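Local coordinates for protein stress response kinase A (Escherichia coli, PDB 1ZYL) that phosphorylates itself and other proteins on serine and threonine, using ATP, and probably suppresses the effects of stress linked to reactive oxygen species, at residues L165-T178 and L297-I311. Sequence-based numbering, arbitrary orientation.
Sequences LIPSGLKAAFLKAT and LTGEDYWLRQTATFI
With CG anti to the carbonyl carbon (chi1 -69°), Trp303 lays its indole against the 165-170 loop, while Phe174, whose CG stands anti to the backbone N (chi1 166°), swings its ring to meet it. The edge of the indole points at the phenyl face, an edge-to-face pair with planes at 79° and centroids 5.0 Å apart. Ile166 sits over one indole face in a CH-pi contact, its CG1 3.6 Å from the six-membered ring centroid. Pro167 CD reaches Trp303 CD1, and Leu170 CD2 packs on Trp303 CB at 3.6 Å. Trp303 NE1 donates to Leu297 O at 2.8 Å, tying the indole to the preceding 3-10 turn. In this APH-family kinase, the contact joins helices 171-188 and 300-316, away from the predicted catalytic and magnesium sites. An alanine in place of Trp303 is likely to open a gap beside Ile166 and Pro167 and leave the Phe174 face without the indole edge that packs on it. Further along, Phe310 completes the aromatic cluster, its CE1 3.8 Å from Phe174 CE2. The small Ala177 packs closely here, its CB 3.7 Å from Ile311 CG1 and also against Thr307 CG2. Outside the two segments, Phe160 of helix 149-161 meets Phe174 edge-to-face.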
loop_
_atom_site.group_PDB
_atom_site.type_symbol
_atom_site.label_atom_id
_atom_site.label_comp_id
_atom_site.label_asym_id
_atom_site.label_seq_id
_atom_site.Cartn_x
_atom_site.Cartn_y
_atom_site.Cartn_z
ATOM N N LEU A 165 19.197 -14.480 4.402
ATOM C CA LEU A 165 18.859 -13.671 5.564
ATOM C C LEU A 165 18.021 -14.400 6.613
ATOM O O LEU A 165 17.766 -13.874 7.695
ATOM C CB LEU A 165 18.137 -12.413 5.095
ATOM C CG LEU A 165 18.385 -11.152 5.909
ATOM C CD1 LEU A 165 19.878 -10.939 6.060
ATOM C CD2 LEU A 165 17.752 -9.973 5.213
ATOM N N ILE A 166 17.588 -15.611 6.284
ATOM C CA ILE A 166 16.795 -16.423 7.193
ATOM C C ILE A 166 17.750 -17.386 7.892
ATOM O O ILE A 166 18.440 -18.153 7.234
ATOM C CB ILE A 166 15.743 -17.261 6.411
ATOM C CG1 ILE A 166 14.708 -16.338 5.746
ATOM C CG2 ILE A 166 15.067 -18.255 7.342
ATOM C CD1 ILE A 166 13.785 -17.041 4.743
ATOM N N PRO A 167 17.829 -17.338 9.229
ATOM C CA PRO A 167 18.719 -18.242 9.970
ATOM C C PRO A 167 18.631 -19.689 9.475
ATOM O O PRO A 167 17.546 -20.275 9.414
ATOM C CB PRO A 167 18.228 -18.096 11.405
ATOM C CG PRO A 167 17.912 -16.643 11.482
ATOM C CD PRO A 167 17.214 -16.353 10.138
ATOM N N SER A 168 19.774 -20.262 9.119
ATOM C CA SER A 168 19.815 -21.635 8.623
ATOM C C SER A 168 19.239 -22.627 9.633
ATOM O O SER A 168 19.406 -22.453 10.843
ATOM C CB SER A 168 21.256 -22.024 8.304
ATOM O OG SER A 168 22.076 -21.902 9.461
ATOM N N GLY A 169 18.587 -23.680 9.137
ATOM C CA GLY A 169 18.013 -24.665 10.042
ATOM C C GLY A 169 17.104 -23.955 11.030
ATOM O O GLY A 169 17.408 -23.788 12.211
ATOM N N LEU A 170 15.972 -23.534 10.501
ATOM C CA LEU A 170 14.943 -22.791 11.203
ATOM C C LEU A 170 14.203 -22.335 9.948
ATOM O O LEU A 170 13.005 -22.052 9.955
ATOM C CB LEU A 170 15.571 -21.624 11.963
ATOM C CG LEU A 170 14.700 -20.398 12.243
ATOM C CD1 LEU A 170 15.013 -19.822 13.620
ATOM C CD2 LEU A 170 14.936 -19.358 11.150
ATOM N N LYS A 171 14.957 -22.325 8.850
ATOM C CA LYS A 171 14.443 -21.978 7.537
ATOM C C LYS A 171 13.464 -23.067 7.097
ATOM O O LYS A 171 12.396 -22.776 6.553
ATOM C CB LYS A 171 15.593 -21.876 6.522
ATOM C CG LYS A 171 15.142 -21.844 5.064
ATOM C CD LYS A 171 16.250 -21.384 4.124
ATOM C CE LYS A 171 16.559 -19.894 4.312
ATOM N NZ LYS A 171 17.810 -19.440 3.613
ATOM N N ALA A 172 13.831 -24.322 7.341
ATOM C CA ALA A 172 12.987 -25.440 6.951
ATOM C C ALA A 172 11.591 -25.297 7.529
ATOM O O ALA A 172 10.597 -25.311 6.803
ATOM C CB ALA A 172 13.600 -26.730 7.410
ATOM N N ALA A 173 11.520 -25.160 8.845
ATOM C CA ALA A 173 10.238 -25.019 9.518
ATOM C C ALA A 173 9.501 -23.827 8.936
ATOM O O ALA A 173 8.305 -23.901 8.654
ATOM C CB ALA A 173 10.454 -24.818 11.008
ATOM N N PHE A 174 10.232 -22.728 8.753
ATOM C CA PHE A 174 9.657 -21.505 8.214
ATOM C C PHE A 174 9.102 -21.709 6.816
ATOM O O PHE A 174 7.966 -21.333 6.532
ATOM C CB PHE A 174 10.697 -20.378 8.209
ATOM C CG PHE A 174 10.301 -19.205 7.371
ATOM C CD1 PHE A 174 10.546 -19.200 6.000
ATOM C CD2 PHE A 174 9.617 -18.134 7.931
ATOM C CE1 PHE A 174 10.110 -18.156 5.207
ATOM C CE2 PHE A 174 9.173 -17.079 7.142
ATOM C CZ PHE A 174 9.419 -17.091 5.779
ATOM N N LEU A 175 9.898 -22.296 5.934
ATOM C CA LEU A 175 9.430 -22.522 4.580
ATOM C C LEU A 175 8.240 -23.475 4.592
ATOM O O LEU A 175 7.399 -23.434 3.704
ATOM C CB LEU A 175 10.559 -23.080 3.705
ATOM C CG LEU A 175 11.782 -22.176 3.494
ATOM C CD1 LEU A 175 12.686 -22.760 2.405
ATOM C CD2 LEU A 175 11.331 -20.784 3.095
ATOM N N LYS A 176 8.167 -24.328 5.606
ATOM C CA LYS A 176 7.067 -25.278 5.720
ATOM C C LYS A 176 5.809 -24.515 6.124
ATOM O O LYS A 176 4.745 -24.696 5.544
ATOM C CB LYS A 176 7.398 -26.341 6.772
ATOM C CG LYS A 176 6.427 -27.512 6.864
ATOM C CD LYS A 176 6.891 -28.469 7.939
ATOM C CE LYS A 176 6.049 -29.727 8.014
ATOM N NZ LYS A 176 4.672 -29.466 8.495
ATOM N N ALA A 177 5.940 -23.663 7.129
ATOM C CA ALA A 177 4.818 -22.865 7.581
ATOM C C ALA A 177 4.337 -21.984 6.428
ATOM O O ALA A 177 3.143 -21.715 6.310
ATOM C CB ALA A 177 5.230 -22.001 8.769
ATOM N N THR A 178 5.256 -21.536 5.575
ATOM C CA THR A 178 4.860 -20.699 4.447
ATOM C C THR A 178 4.039 -21.495 3.433
ATOM O O THR A 178 2.902 -21.134 3.122
ATOM C CB THR A 178 6.085 -20.071 3.747
ATOM O OG1 THR A 178 6.670 -19.089 4.608
ATOM C CG2 THR A 178 5.676 -19.395 2.458
ATOM N N LEU A 297 15.258 -8.080 11.718
ATOM C CA LEU A 297 15.099 -8.928 10.544
ATOM C C LEU A 297 16.177 -10.005 10.482
ATOM O O LEU A 297 16.005 -11.018 9.818
ATOM C CB LEU A 297 15.139 -8.077 9.271
ATOM C CG LEU A 297 14.184 -8.440 8.127
ATOM C CD1 LEU A 297 14.476 -9.829 7.611
ATOM C CD2 LEU A 297 12.749 -8.353 8.619
ATOM N N THR A 298 17.279 -9.795 11.191
ATOM C CA THR A 298 18.375 -10.752 11.175
ATOM C C THR A 298 18.360 -11.857 12.233
ATOM O O THR A 298 18.871 -12.947 11.981
ATOM C CB THR A 298 19.729 -10.002 11.231
ATOM O OG1 THR A 298 20.327 -10.034 9.932
ATOM C CG2 THR A 298 20.680 -10.626 12.255
ATOM N N GLY A 299 17.783 -11.590 13.404
ATOM C CA GLY A 299 17.758 -12.591 14.462
ATOM C C GLY A 299 16.769 -13.731 14.280
ATOM O O GLY A 299 15.927 -13.688 13.388
ATOM N N GLU A 300 16.868 -14.756 15.127
ATOM C CA GLU A 300 15.961 -15.902 15.051
ATOM C C GLU A 300 14.604 -15.541 15.610
ATOM O O GLU A 300 13.585 -15.810 14.983
ATOM C CB GLU A 300 16.457 -17.076 15.873
ATOM C CG GLU A 300 17.887 -17.443 15.708
ATOM C CD GLU A 300 18.228 -18.607 16.598
ATOM O OE1 GLU A 300 18.107 -19.765 16.132
ATOM O OE2 GLU A 300 18.586 -18.360 17.775
ATOM N N ASP A 301 14.597 -14.968 16.811
ATOM C CA ASP A 301 13.351 -14.579 17.468
ATOM C C ASP A 301 12.335 -14.143 16.430
ATOM O O ASP A 301 11.210 -14.633 16.396
ATOM C CB ASP A 301 13.579 -13.421 18.450
ATOM C CG ASP A 301 14.384 -13.830 19.673
ATOM O OD1 ASP A 301 15.568 -14.195 19.509
ATOM O OD2 ASP A 301 13.837 -13.783 20.797
ATOM N N TYR A 302 12.758 -13.228 15.573
ATOM C CA TYR A 302 11.902 -12.704 14.530
ATOM C C TYR A 302 11.396 -13.771 13.568
ATOM O O TYR A 302 10.216 -13.789 13.234
ATOM C CB TYR A 302 12.645 -11.612 13.767
ATOM C CG TYR A 302 11.847 -11.002 12.650
ATOM C CD1 TYR A 302 12.053 -11.393 11.334
ATOM C CD2 TYR A 302 10.856 -10.059 12.915
ATOM C CE1 TYR A 302 11.289 -10.860 10.305
ATOM C CE2 TYR A 302 10.086 -9.520 11.897
ATOM C CZ TYR A 302 10.306 -9.925 10.593
ATOM O OH TYR A 302 9.533 -9.412 9.578
ATOM N N TRP A 303 12.274 -14.661 13.119
ATOM C CA TRP A 303 11.848 -15.710 12.195
ATOM C C TRP A 303 11.091 -16.833 12.872
ATOM O O TRP A 303 10.470 -17.651 12.206
ATOM C CB TRP A 303 13.033 -16.266 11.399
ATOM C CG TRP A 303 13.548 -15.256 10.451
ATOM C CD1 TRP A 303 14.561 -14.376 10.670
ATOM C CD2 TRP A 303 12.977 -14.900 9.187
ATOM N NE1 TRP A 303 14.654 -13.486 9.629
ATOM C CE2 TRP A 303 13.693 -13.784 8.704
ATOM C CE3 TRP A 303 11.925 -15.414 8.416
ATOM C CZ2 TRP A 303 13.393 -13.170 7.488
ATOM C CZ3 TRP A 303 11.626 -14.801 7.203
ATOM C CH2 TRP A 303 12.360 -13.690 6.753
ATOM N N LEU A 304 11.137 -16.880 14.197
ATOM C CA LEU A 304 10.391 -17.896 14.918
ATOM C C LEU A 304 8.985 -17.364 15.079
ATOM O O LEU A 304 8.021 -18.086 14.857
ATOM C CB LEU A 304 10.993 -18.159 16.291
ATOM C CG LEU A 304 12.343 -18.864 16.281
ATOM C CD1 LEU A 304 12.762 -19.135 17.705
ATOM C CD2 LEU A 304 12.249 -20.147 15.496
ATOM N N ARG A 305 8.876 -16.090 15.459
ATOM C CA ARG A 305 7.580 -15.445 15.643
ATOM C C ARG A 305 6.819 -15.439 14.332
ATOM O O ARG A 305 5.612 -15.658 14.302
ATOM C CB ARG A 305 7.736 -13.993 16.109
ATOM C CG ARG A 305 8.426 -13.802 17.445
ATOM C CD ARG A 305 8.053 -12.452 18.055
ATOM N NE ARG A 305 9.115 -11.893 18.891
ATOM C CZ ARG A 305 10.257 -11.392 18.418
ATOM N NH1 ARG A 305 11.165 -10.906 19.255
ATOM N NH2 ARG A 305 10.493 -11.369 17.109
ATOM N N GLN A 306 7.540 -15.175 13.250
ATOM C CA GLN A 306 6.942 -15.119 11.926
ATOM C C GLN A 306 6.399 -16.495 11.575
ATOM O O GLN A 306 5.274 -16.617 11.093
ATOM C CB GLN A 306 7.990 -14.684 10.901
ATOM C CG GLN A 306 7.443 -13.902 9.726
ATOM C CD GLN A 306 6.866 -12.568 10.135
ATOM O OE1 GLN A 306 7.510 -11.794 10.846
ATOM N NE2 GLN A 306 5.648 -12.283 9.681
ATOM N N THR A 307 7.201 -17.525 11.833
ATOM C CA THR A 307 6.806 -18.904 11.559
ATOM C C THR A 307 5.508 -19.243 12.286
ATOM O O THR A 307 4.602 -19.853 11.739
ATOM C CB THR A 307 7.909 -19.875 12.014
ATOM O OG1 THR A 307 9.104 -19.593 11.285
ATOM C CG2 THR A 307 7.510 -21.319 11.763
ATOM N N ALA A 308 5.425 -18.838 13.537
ATOM C CA ALA A 308 4.244 -19.098 14.324
ATOM C C ALA A 308 3.069 -18.263 13.804
ATOM O O ALA A 308 1.924 -18.721 13.816
ATOM C CB ALA A 308 4.523 -18.777 15.782
ATOM N N THR A 309 3.341 -17.042 13.350
ATOM C CA THR A 309 2.272 -16.207 12.827
ATOM C C THR A 309 1.684 -16.847 11.576
ATOM O O THR A 309 0.472 -16.861 11.387
ATOM C CB THR A 309 2.758 -14.795 12.462
ATOM O OG1 THR A 309 2.907 -14.003 13.651
ATOM C CG2 THR A 309 1.752 -14.125 11.511
ATOM N N PHE A 310 2.539 -17.372 10.712
ATOM C CA PHE A 310 2.032 -18.003 9.515
ATOM C C PHE A 310 1.170 -19.197 9.922
ATOM O O PHE A 310 0.003 -19.279 9.549
ATOM C CB PHE A 310 3.191 -18.429 8.597
ATOM C CG PHE A 310 3.873 -17.274 7.896
ATOM C CD1 PHE A 310 4.883 -17.508 6.973
ATOM C CD2 PHE A 310 3.485 -15.953 8.138
ATOM C CE1 PHE A 310 5.496 -16.443 6.294
ATOM C CE2 PHE A 310 4.093 -14.879 7.465
ATOM C CZ PHE A 310 5.096 -15.129 6.543
ATOM N N ILE A 311 1.731 -20.113 10.705
ATOM C CA ILE A 311 0.977 -21.277 11.153
ATOM C C ILE A 311 -0.380 -20.878 11.736
ATOM O O ILE A 311 -1.385 -21.567 11.536
ATOM C CB ILE A 311 1.767 -22.080 12.218
ATOM C CG1 ILE A 311 2.908 -22.839 11.535
ATOM C CG2 ILE A 311 0.832 -23.043 12.968
ATOM C CD1 ILE A 311 3.652 -23.784 12.432
#